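Nucleoprotein (Rift valley fever virus, PDB 3OV9) encapsidates the single-stranded viral RNA genome, shielding it from nucleases and assembling into ring-shaped hexamers that build the nucleocapsid, the template for transcription and replication. Local coordinates at residues Glu190-Ala193 with Ala194-Gln198; Asp167-Ser170 with Leu171-Gln175; Arg142-His146 with Pro147-Gly151. All coordinates share one frame; numbering follows the deposited sequence.

Contact 1: residues Glu190-Ala193 with Ala194-Gln198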
ATOM      1  N   GLU A 190     -10.494 -22.009  -9.676  1.00 38.36           N
ATOM      2  CA  GLU A 190     -10.026 -22.808  -8.542  1.00 37.85           C
ATOM      3  C   GLU A 190      -9.929 -21.990  -7.254  1.00 37.33           C
ATOM      4  O   GLU A 190     -10.203 -22.501  -6.167  1.00 37.35           O
ATOM      5  CB  GLU A 190      -8.675 -23.459  -8.858  1.00 37.93           C
ATOM      6  CG  GLU A 190      -8.720 -24.537  -9.948  1.00 38.35           C
ATOM      7  CD  GLU A 190      -8.836 -23.973 -11.361  1.00 38.84           C
ATOM      8  OE1 GLU A 190      -8.504 -22.786 -11.576  1.00 39.23           O
ATOM      9  OE2 GLU A 190      -9.261 -24.726 -12.262  1.00 39.18           O
ATOM     10  N   GLU A 191      -9.538 -20.723  -7.384  1.00 36.66           N
ATOM     11  CA  GLU A 191      -9.451 -19.813  -6.241  1.00 35.98           C
ATOM     12  C   GLU A 191     -10.839 -19.439  -5.710  1.00 35.28           C
ATOM     13  O   GLU A 191     -11.031 -19.306  -4.500  1.00 35.20           O
ATOM     14  CB  GLU A 191      -8.635 -18.564  -6.594  1.00 36.15           C
ATOM     15  CG  GLU A 191      -7.128 -18.823  -6.681  1.00 36.72           C
ATOM     16  CD  GLU A 191      -6.326 -17.609  -7.133  1.00 37.57           C
ATOM     17  OE1 GLU A 191      -6.825 -16.824  -7.967  1.00 37.56           O
ATOM     18  OE2 GLU A 191      -5.180 -17.450  -6.658  1.00 38.16           O
ATOM     19  N   VAL A 192     -11.798 -19.278  -6.621  1.00 34.38           N
ATOM     20  CA  VAL A 192     -13.192 -19.030  -6.249  1.00 33.49           C
ATOM     21  C   VAL A 192     -13.804 -20.297  -5.640  1.00 32.91           C
ATOM     22  O   VAL A 192     -14.538 -20.226  -4.651  1.00 32.71           O
ATOM     23  CB  VAL A 192     -14.037 -18.529  -7.454  1.00 33.54           C
ATOM     24  CG1 VAL A 192     -15.507 -18.367  -7.070  1.00 33.40           C
ATOM     25  CG2 VAL A 192     -13.488 -17.206  -7.984  1.00 33.53           C
ATOM     26  N   ALA A 193     -13.476 -21.450  -6.226  1.00 32.07           N
ATOM     27  CA  ALA A 193     -13.936 -22.748  -5.726  1.00 31.34           C
ATOM     28  C   ALA A 193     -13.501 -23.005  -4.287  1.00 30.83           C
ATOM     29  O   ALA A 193     -14.237 -23.615  -3.512  1.00 30.78           O
ATOM     30  CB  ALA A 193     -13.464 -23.874  -6.635  1.00 31.37           C
ATOM     31  N   ALA A 194     -12.310 -22.524  -3.934  1.00 30.15           N
ATOM     32  CA  ALA A 194     -11.776 -22.669  -2.582  1.00 29.49           C
ATOM     33  C   ALA A 194     -12.636 -21.961  -1.532  1.00 28.96           C
ATOM     34  O   ALA A 194     -12.559 -22.284  -0.346  1.00 29.11           O
ATOM     35  CB  ALA A 194     -10.336 -22.170  -2.521  1.00 29.52           C
ATOM     36  N   THR A 195     -13.455 -21.007  -1.976  1.00 28.21           N
ATOM     37  CA  THR A 195     -14.318 -20.239  -1.073  1.00 27.52           C
ATOM     38  C   THR A 195     -15.700 -20.866  -0.863  1.00 26.85           C
ATOM     39  O   THR A 195     -16.383 -20.539   0.110  1.00 27.07           O
ATOM     40  CB  THR A 195     -14.495 -18.759  -1.526  1.00 27.61           C
ATOM     41  OG1 THR A 195     -15.357 -18.693  -2.670  1.00 27.88           O
ATOM     42  CG2 THR A 195     -13.152 -18.113  -1.848  1.00 27.78           C
ATOM     43  N   PHE A 196     -16.112 -21.762  -1.762  1.00 25.84           N
ATOM     44  CA  PHE A 196     -17.442 -22.364  -1.647  1.00 24.85           C
ATOM     45  C   PHE A 196     -17.501 -23.881  -1.428  1.00 24.35           C
ATOM     46  O   PHE A 196     -18.544 -24.394  -1.026  1.00 24.16           O
ATOM     47  CB  PHE A 196     -18.374 -21.927  -2.797  1.00 24.73           C
ATOM     48  CG  PHE A 196     -17.971 -22.426  -4.168  1.00 24.55           C
ATOM     49  CD1 PHE A 196     -17.974 -23.787  -4.472  1.00 24.07           C
ATOM     50  CD2 PHE A 196     -17.647 -21.520  -5.176  1.00 24.56           C
ATOM     51  CE1 PHE A 196     -17.626 -24.241  -5.746  1.00 24.07           C
ATOM     52  CE2 PHE A 196     -17.300 -21.962  -6.456  1.00 24.28           C
ATOM     53  CZ  PHE A 196     -17.290 -23.326  -6.740  1.00 24.48           C
ATOM     54  N   THR A 197     -16.400 -24.588  -1.673  1.00 23.69           N
ATOM     55  CA  THR A 197     -16.405 -26.059  -1.600  1.00 23.20           C
ATOM     56  C   THR A 197     -16.545 -26.622  -0.180  1.00 22.63           C
ATOM     57  O   THR A 197     -17.163 -27.672   0.008  1.00 22.37           O
ATOM     58  CB  THR A 197     -15.173 -26.696  -2.289  1.00 23.35           C
ATOM     59  OG1 THR A 197     -13.977 -26.070  -1.814  1.00 24.01           O
ATOM     60  CG2 THR A 197     -15.262 -26.551  -3.806  1.00 23.56           C
ATOM     61  N   GLN A 198     -15.980 -25.929   0.809  1.00 22.03           N
ATOM     62  CA  GLN A 198     -16.056 -26.385   2.202  1.00 21.45           C
ATOM     63  C   GLN A 198     -17.496 -26.403   2.759  1.00 20.76           C
ATOM     64  O   GLN A 198     -17.935 -27.440   3.259  1.00 20.72           O
ATOM     65  CB  GLN A 198     -15.093 -25.605   3.109  1.00 21.64           C
ATOM     66  CG  GLN A 198     -14.820 -26.276   4.452  1.00 22.12           C
ATOM     67  CD  GLN A 198     -13.677 -25.636   5.226  1.00 22.70           C
ATOM     68  OE1 GLN A 198     -12.917 -26.325   5.907  1.00 23.04           O
ATOM     69  NE2 GLN A 198     -13.557 -24.315   5.135  1.00 22.43           N
TER
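At a kink in helix 189-204, Val192 and Ala193 meet Thr195, Phe196 and Thr197, and some bonds run from residue i to i+3 in place of i+4. Val192 O is gripped twice by one residue: Thr195 N reaches it from well above the carbonyl plane, while Thr195 OG1 comes in within that plane at 2.6 Å. Placed between its backbone N and carbonyl carbon (chi1 73°), Thr195 OG1 turns back to the preceding turn and takes up the carbonyl that a straight helix would offer to Phe196 N, which goes instead to Ala193 O at 3.2 Å. Ala193 O is also bonded by Thr197 N and by Thr197 OG1, the latter 3.0 Å away, making three donors. Thr195 probably contacts RNA, as in related nucleoproteins, and its two bonds to Val192 O would restrict how the hydroxyl can turn. The Phe196 ring folds back along the helix and lays one face over Ala193 CA, 3.7 Å from the ring centroid, in a CH-pi contact. The Val192 and Phe196 side chains cross at a slant, CG1 of the valine 4.1 Å from CE2 of the ring; both pack on helix 159-180, and Tyr241 touches Ala193 and Phe196.

Contact 2: residues Asp167-Ser170 with Leu171-Gln175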
ATOM      1  N   ASP A 167     -20.703 -30.734  -9.880  1.00 17.84           N
ATOM      2  CA  ASP A 167     -20.093 -29.889 -10.911  1.00 17.86           C
ATOM      3  C   ASP A 167     -21.120 -28.915 -11.494  1.00 17.59           C
ATOM      4  O   ASP A 167     -20.831 -27.724 -11.648  1.00 17.64           O
ATOM      5  CB  ASP A 167     -19.468 -30.735 -12.029  1.00 18.25           C
ATOM      6  CG  ASP A 167     -18.164 -31.414 -11.612  1.00 19.35           C
ATOM      7  OD1 ASP A 167     -17.598 -31.079 -10.548  1.00 21.33           O
ATOM      8  OD2 ASP A 167     -17.695 -32.289 -12.369  1.00 21.30           O
ATOM      9  N   ALA A 168     -22.316 -29.422 -11.802  1.00 17.23           N
ATOM     10  CA  ALA A 168     -23.415 -28.595 -12.310  1.00 17.03           C
ATOM     11  C   ALA A 168     -23.786 -27.483 -11.328  1.00 17.05           C
ATOM     12  O   ALA A 168     -23.951 -26.330 -11.726  1.00 16.71           O
ATOM     13  CB  ALA A 168     -24.636 -29.453 -12.629  1.00 17.03           C
ATOM     14  N   HIS A 169     -23.908 -27.841 -10.050  1.00 17.06           N
ATOM     15  CA  HIS A 169     -24.188 -26.887  -8.973  1.00 17.19           C
ATOM     16  C   HIS A 169     -23.048 -25.877  -8.824  1.00 17.67           C
ATOM     17  O   HIS A 169     -23.291 -24.690  -8.586  1.00 17.87           O
ATOM     18  CB  HIS A 169     -24.434 -27.647  -7.659  1.00 16.76           C
ATOM     19  CG  HIS A 169     -24.614 -26.770  -6.454  1.00 16.17           C
ATOM     20  ND1 HIS A 169     -25.543 -25.753  -6.394  1.00 14.99           N
ATOM     21  CD2 HIS A 169     -24.000 -26.787  -5.247  1.00 14.93           C
ATOM     22  CE1 HIS A 169     -25.483 -25.172  -5.210  1.00 14.83           C
ATOM     23  NE2 HIS A 169     -24.553 -25.779  -4.493  1.00 15.70           N
ATOM     24  N   SER A 170     -21.815 -26.355  -8.985  1.00 18.08           N
ATOM     25  CA  SER A 170     -20.619 -25.514  -8.861  1.00 18.64           C
ATOM     26  C   SER A 170     -20.521 -24.431  -9.942  1.00 18.97           C
ATOM     27  O   SER A 170     -19.891 -23.390  -9.721  1.00 19.23           O
ATOM     28  CB  SER A 170     -19.351 -26.369  -8.838  1.00 18.69           C
ATOM     29  OG  SER A 170     -19.303 -27.176  -7.669  1.00 19.23           O
ATOM     30  N   LEU A 171     -21.143 -24.670 -11.099  1.00 19.27           N
ATOM     31  CA  LEU A 171     -21.210 -23.651 -12.152  1.00 19.48           C
ATOM     32  C   LEU A 171     -21.920 -22.405 -11.631  1.00 19.57           C
ATOM     33  O   LEU A 171     -21.426 -21.288 -11.809  1.00 19.73           O
ATOM     34  CB  LEU A 171     -21.896 -24.181 -13.419  1.00 19.73           C
ATOM     35  CG  LEU A 171     -21.902 -23.239 -14.634  1.00 20.17           C
ATOM     36  CD1 LEU A 171     -20.527 -23.178 -15.298  1.00 20.87           C
ATOM     37  CD2 LEU A 171     -22.968 -23.647 -15.646  1.00 20.56           C
ATOM     38  N   TYR A 172     -23.067 -22.606 -10.974  1.00 19.29           N
ATOM     39  CA  TYR A 172     -23.783 -21.516 -10.310  1.00 19.36           C
ATOM     40  C   TYR A 172     -22.965 -20.879  -9.184  1.00 19.57           C
ATOM     41  O   TYR A 172     -22.916 -19.654  -9.074  1.00 19.69           O
ATOM     42  CB  TYR A 172     -25.150 -21.978  -9.776  1.00 18.97           C
ATOM     43  CG  TYR A 172     -25.638 -21.155  -8.601  1.00 18.43           C
ATOM     44  CD1 TYR A 172     -26.276 -19.927  -8.794  1.00 17.55           C
ATOM     45  CD2 TYR A 172     -25.438 -21.594  -7.291  1.00 17.40           C
ATOM     46  CE1 TYR A 172     -26.712 -19.165  -7.711  1.00 17.27           C
ATOM     47  CE2 TYR A 172     -25.861 -20.841  -6.208  1.00 17.12           C
ATOM     48  CZ  TYR A 172     -26.497 -19.630  -6.420  1.00 17.43           C
ATOM     49  OH  TYR A 172     -26.918 -18.894  -5.336  1.00 17.21           O
ATOM     50  N   LEU A 173     -22.345 -21.713  -8.347  1.00 19.82           N
ATOM     51  CA  LEU A 173     -21.591 -21.228  -7.186  1.00 20.28           C
ATOM     52  C   LEU A 173     -20.417 -20.350  -7.601  1.00 20.97           C
ATOM     53  O   LEU A 173     -20.062 -19.408  -6.893  1.00 21.12           O
ATOM     54  CB  LEU A 173     -21.101 -22.388  -6.314  1.00 19.92           C
ATOM     55  CG  LEU A 173     -22.133 -23.151  -5.478  1.00 19.31           C
ATOM     56  CD1 LEU A 173     -21.468 -24.345  -4.820  1.00 19.06           C
ATOM     57  CD2 LEU A 173     -22.776 -22.255  -4.430  1.00 19.33           C
ATOM     58  N   LEU A 174     -19.833 -20.669  -8.754  1.00 21.80           N
ATOM     59  CA  LEU A 174     -18.757 -19.874  -9.345  1.00 22.73           C
ATOM     60  C   LEU A 174     -19.232 -18.465  -9.702  1.00 23.39           C
ATOM     61  O   LEU A 174     -18.565 -17.480  -9.376  1.00 23.72           O
ATOM     62  CB  LEU A 174     -18.198 -20.585 -10.584  1.00 22.68           C
ATOM     63  CG  LEU A 174     -17.085 -19.922 -11.405  1.00 22.81           C
ATOM     64  CD1 LEU A 174     -15.815 -19.737 -10.585  1.00 23.16           C
ATOM     65  CD2 LEU A 174     -16.799 -20.747 -12.655  1.00 23.04           C
ATOM     66  N   GLN A 175     -20.386 -18.380 -10.361  1.00 24.03           N
ATOM     67  CA  GLN A 175     -20.958 -17.098 -10.780  1.00 24.78           C
ATOM     68  C   GLN A 175     -21.452 -16.299  -9.581  1.00 25.22           C
ATOM     69  O   GLN A 175     -21.156 -15.111  -9.454  1.00 25.19           O
ATOM     70  CB  GLN A 175     -22.109 -17.301 -11.775  1.00 24.75           C
ATOM     71  CG  GLN A 175     -21.856 -18.335 -12.869  1.00 25.20           C
ATOM     72  CD  GLN A 175     -20.578 -18.090 -13.653  1.00 26.06           C
ATOM     73  OE1 GLN A 175     -20.320 -16.979 -14.127  1.00 26.23           O
ATOM     74  NE2 GLN A 175     -19.772 -19.137 -13.803  1.00 25.77           N
TER
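His169 and Leu173, one helical turn apart on helix 159-180, carry this contact: the branched end of the leucine lies over one face of the imidazole. Leu173 CG stands 4.0 Å from the centroid of the His169 ring in a CH-pi contact, displaced from the centre toward the rim. Of its two methyls CD1 comes closer, 3.4 Å from His169 NE2. The histidine reaches the leucine because CG is anti to the backbone N (chi1 175°), which sends the ring outward with a slight lean toward the C-terminal end, where Leu173 stands. Beneath the pair, Leu173 N donates to His169 O at 3.1 Å, within the carbonyl plane. The same carbonyl oxygen sits at the edge of the Tyr172 ring. Tyr172 CD2 also approaches the imidazole, 4.1 Å from His169 CE1. Farther round the helix, Leu174 N bonds to Ser170 O at 2.9 Å. The Ser170 hydroxyl turns back to Leu166 O within its own helix. In the second shell, His169 ND1 is hydrogen-bonded to Met144 O, fixing the rotation of the ring, and the ring of Phe149 meets it with the planes at about 55°. Around helix 159-180, Met133 of helix 130-136 meets Leu171 and Tyr172, Phe196 and Met200 of helix 189-204 meet Leu173, and helix 232-243 lies against Ala168 and Ser170.

Contact 3: residues Arg142-His146 with Pro147-Gly151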
ATOM      1  N   ARG A 142     -32.899 -24.486 -12.200  1.00 16.06           N
ATOM      2  CA  ARG A 142     -33.191 -23.444 -11.219  1.00 15.86           C
ATOM      3  C   ARG A 142     -33.070 -23.932  -9.775  1.00 15.36           C
ATOM      4  O   ARG A 142     -32.649 -23.181  -8.904  1.00 14.99           O
ATOM      5  CB  ARG A 142     -34.571 -22.823 -11.473  1.00 16.15           C
ATOM      6  CG  ARG A 142     -34.563 -21.580 -12.375  1.00 17.57           C
ATOM      7  CD  ARG A 142     -33.952 -21.857 -13.738  1.00 18.49           C
ATOM      8  NE  ARG A 142     -34.180 -20.773 -14.695  1.00 18.95           N
ATOM      9  CZ  ARG A 142     -33.530 -20.647 -15.849  1.00 19.80           C
ATOM     10  NH1 ARG A 142     -32.597 -21.524 -16.195  1.00 20.02           N
ATOM     11  NH2 ARG A 142     -33.807 -19.633 -16.660  1.00 20.32           N
ATOM     12  N   HIS A 143     -33.415 -25.198  -9.534  1.00 14.92           N
ATOM     13  CA  HIS A 143     -33.330 -25.791  -8.196  1.00 14.25           C
ATOM     14  C   HIS A 143     -31.919 -25.740  -7.590  1.00 14.04           C
ATOM     15  O   HIS A 143     -31.765 -25.827  -6.368  1.00 13.74           O
ATOM     16  CB  HIS A 143     -33.824 -27.244  -8.218  1.00 14.04           C
ATOM     17  CG  HIS A 143     -35.286 -27.386  -8.508  1.00 13.33           C
ATOM     18  ND1 HIS A 143     -35.780 -27.508  -9.788  1.00 13.77           N
ATOM     19  CD2 HIS A 143     -36.358 -27.437  -7.683  1.00 13.58           C
ATOM     20  CE1 HIS A 143     -37.096 -27.624  -9.741  1.00 12.74           C
ATOM     21  NE2 HIS A 143     -37.472 -27.585  -8.476  1.00 13.47           N
ATOM     22  N   MET A 144     -30.905 -25.601  -8.445  1.00 13.68           N
ATOM     23  CA  MET A 144     -29.501 -25.586  -8.015  1.00 13.48           C
ATOM     24  C   MET A 144     -28.983 -24.183  -7.677  1.00 13.21           C
ATOM     25  O   MET A 144     -27.839 -24.028  -7.244  1.00 13.10           O
ATOM     26  CB  MET A 144     -28.601 -26.209  -9.096  1.00 13.63           C
ATOM     27  CG  MET A 144     -28.758 -27.712  -9.298  1.00 13.57           C
ATOM     28  SD  MET A 144     -27.578 -28.381 -10.490  1.00 13.51           S
ATOM     29  CE  MET A 144     -27.679 -30.128 -10.084  1.00 14.58           C
ATOM     30  N   MET A 145     -29.824 -23.168  -7.866  1.00 12.89           N
ATOM     31  CA  MET A 145     -29.376 -21.774  -7.808  1.00 12.78           C
ATOM     32  C   MET A 145     -29.425 -21.129  -6.417  1.00 12.93           C
ATOM     33  O   MET A 145     -29.859 -19.986  -6.259  1.00 13.14           O
ATOM     34  CB  MET A 145     -30.124 -20.924  -8.846  1.00 12.35           C
ATOM     35  CG  MET A 145     -29.798 -21.293 -10.284  1.00 12.85           C
ATOM     36  SD  MET A 145     -30.656 -20.265 -11.498  1.00 12.15           S
ATOM     37  CE  MET A 145     -29.988 -18.650 -11.102  1.00 12.58           C
ATOM     38  N   HIS A 146     -28.971 -21.874  -5.413  1.00 13.00           N
ATOM     39  CA  HIS A 146     -28.675 -21.324  -4.086  1.00 13.19           C
ATOM     40  C   HIS A 146     -27.750 -22.297  -3.356  1.00 13.08           C
ATOM     41  O   HIS A 146     -27.834 -23.504  -3.592  1.00 13.08           O
ATOM     42  CB  HIS A 146     -29.951 -21.069  -3.276  1.00 13.28           C
ATOM     43  CG  HIS A 146     -29.753 -20.117  -2.138  1.00 14.32           C
ATOM     44  ND1 HIS A 146     -29.571 -20.537  -0.838  1.00 14.55           N
ATOM     45  CD2 HIS A 146     -29.662 -18.765  -2.111  1.00 15.33           C
ATOM     46  CE1 HIS A 146     -29.408 -19.486  -0.056  1.00 15.28           C
ATOM     47  NE2 HIS A 146     -29.454 -18.398  -0.803  1.00 16.00           N
ATOM     48  N   PRO A 147     -26.846 -21.789  -2.487  1.00 12.99           N
ATOM     49  CA  PRO A 147     -25.988 -22.716  -1.734  1.00 13.06           C
ATOM     50  C   PRO A 147     -26.773 -23.741  -0.906  1.00 12.87           C
ATOM     51  O   PRO A 147     -26.253 -24.829  -0.628  1.00 13.12           O
ATOM     52  CB  PRO A 147     -25.179 -21.783  -0.829  1.00 13.15           C
ATOM     53  CG  PRO A 147     -25.091 -20.514  -1.610  1.00 13.12           C
ATOM     54  CD  PRO A 147     -26.416 -20.386  -2.310  1.00 13.16           C
ATOM     55  N   SER A 148     -28.012 -23.400  -0.549  1.00 12.50           N
ATOM     56  CA  SER A 148     -28.931 -24.305   0.155  1.00 12.23           C
ATOM     57  C   SER A 148     -29.084 -25.660  -0.532  1.00 11.89           C
ATOM     58  O   SER A 148     -29.331 -26.665   0.132  1.00 11.85           O
ATOM     59  CB  SER A 148     -30.321 -23.664   0.297  1.00 12.32           C
ATOM     60  OG  SER A 148     -30.259 -22.457   1.036  1.00 12.21           O
ATOM     61  N   PHE A 149     -28.937 -25.682  -1.858  1.00 11.40           N
ATOM     62  CA  PHE A 149     -29.121 -26.903  -2.652  1.00 11.04           C
ATOM     63  C   PHE A 149     -28.213 -28.054  -2.224  1.00 11.21           C
ATOM     64  O   PHE A 149     -28.582 -29.225  -2.361  1.00 11.19           O
ATOM     65  CB  PHE A 149     -28.933 -26.627  -4.154  1.00 10.95           C
ATOM     66  CG  PHE A 149     -28.852 -27.877  -4.989  1.00 10.39           C
ATOM     67  CD1 PHE A 149     -30.008 -28.575  -5.331  1.00 10.25           C
ATOM     68  CD2 PHE A 149     -27.621 -28.375  -5.399  1.00 10.24           C
ATOM     69  CE1 PHE A 149     -29.933 -29.741  -6.086  1.00  9.35           C
ATOM     70  CE2 PHE A 149     -27.536 -29.544  -6.155  1.00 10.03           C
ATOM     71  CZ  PHE A 149     -28.697 -30.226  -6.496  1.00  9.88           C
ATOM     72  N   ALA A 150     -27.027 -27.721  -1.723  1.00 11.30           N
ATOM     73  CA  ALA A 150     -26.071 -28.734  -1.267  1.00 11.57           C
ATOM     74  C   ALA A 150     -26.683 -29.732  -0.273  1.00 11.76           C
ATOM     75  O   ALA A 150     -26.329 -30.913  -0.284  1.00 11.69           O
ATOM     76  CB  ALA A 150     -24.843 -28.071  -0.673  1.00 11.74           C
ATOM     77  N   GLY A 151     -27.611 -29.257   0.559  1.00 11.82           N
ATOM     78  CA  GLY A 151     -28.299 -30.099   1.545  1.00 12.00           C
ATOM     79  C   GLY A 151     -29.336 -31.049   0.962  1.00 12.18           C
ATOM     80  O   GLY A 151     -29.969 -31.811   1.697  1.00 12.50           O
TER
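Two short 3-10 turns, 142-144 and the one starting at Pro147, are joined through His146 in the connection between helices 130-136 and 159-180. Pro147 begins the second turn and lays its CD over one face of the His146 imidazole, 3.5 Å from the ring centroid, a CH-pi contact. Ser148 follows at the ring's edge. Its OG is hydrogen-bonded to His146 ND1 at 2.8 Å; Ser148 N donates to the same nitrogen at 3.3 Å, from a position tilted out of the ring plane. One ring nitrogen therefore meets hydroxyl and amide of one residue, holding the imidazole over the start of the turn. Ala108 of helix 104-110 touches both His146 and Ser148, and the His146 side chain is about 5 Å from that of Ser105, a probable RNA contact. Next, Phe149 N closes the turn with a bond to His146 O, N-H...O angle 163°. Phe149 CG, anti to its own backbone N (chi1 169°), turns the ring back toward the first turn, alongside the extended side chain of Met144. Met144 CG sits over the centre of the Phe149 ring, 3.8 Å from the centroid, and beyond the sulfur, Met144 CE touches Phe149 CZ at 3.7 Å. Met144 SD, oblique and 4.9 Å from the Phe149 centroid, adds a Met-aromatic contact. His143 O, 3.4 Å from Phe149 CD1, is buried here without a hydrogen-bond partner.

Overall arrangement
Along the chain the three contacts come in series, neither nested nor crossed. Contact 3 is met first and closes successive tight turns in the connection after helix 130-136; contact 2 then spans one turn of helix 159-180, and contact 1 a kinked turn of the following helix, 189-204. Contact 2 is the middle member, its centre about 10 Å from each of the other two centres, and it touches both. Toward contact 3, Tyr172 OH lies against His146 CA at 3.2 Å; toward contact 1, Leu173 CD1 packs on Phe196 CD1 at 3.6 Å. Contacts 1 and 3 do not touch, so helix 159-180 joins the loop to helix 189-204.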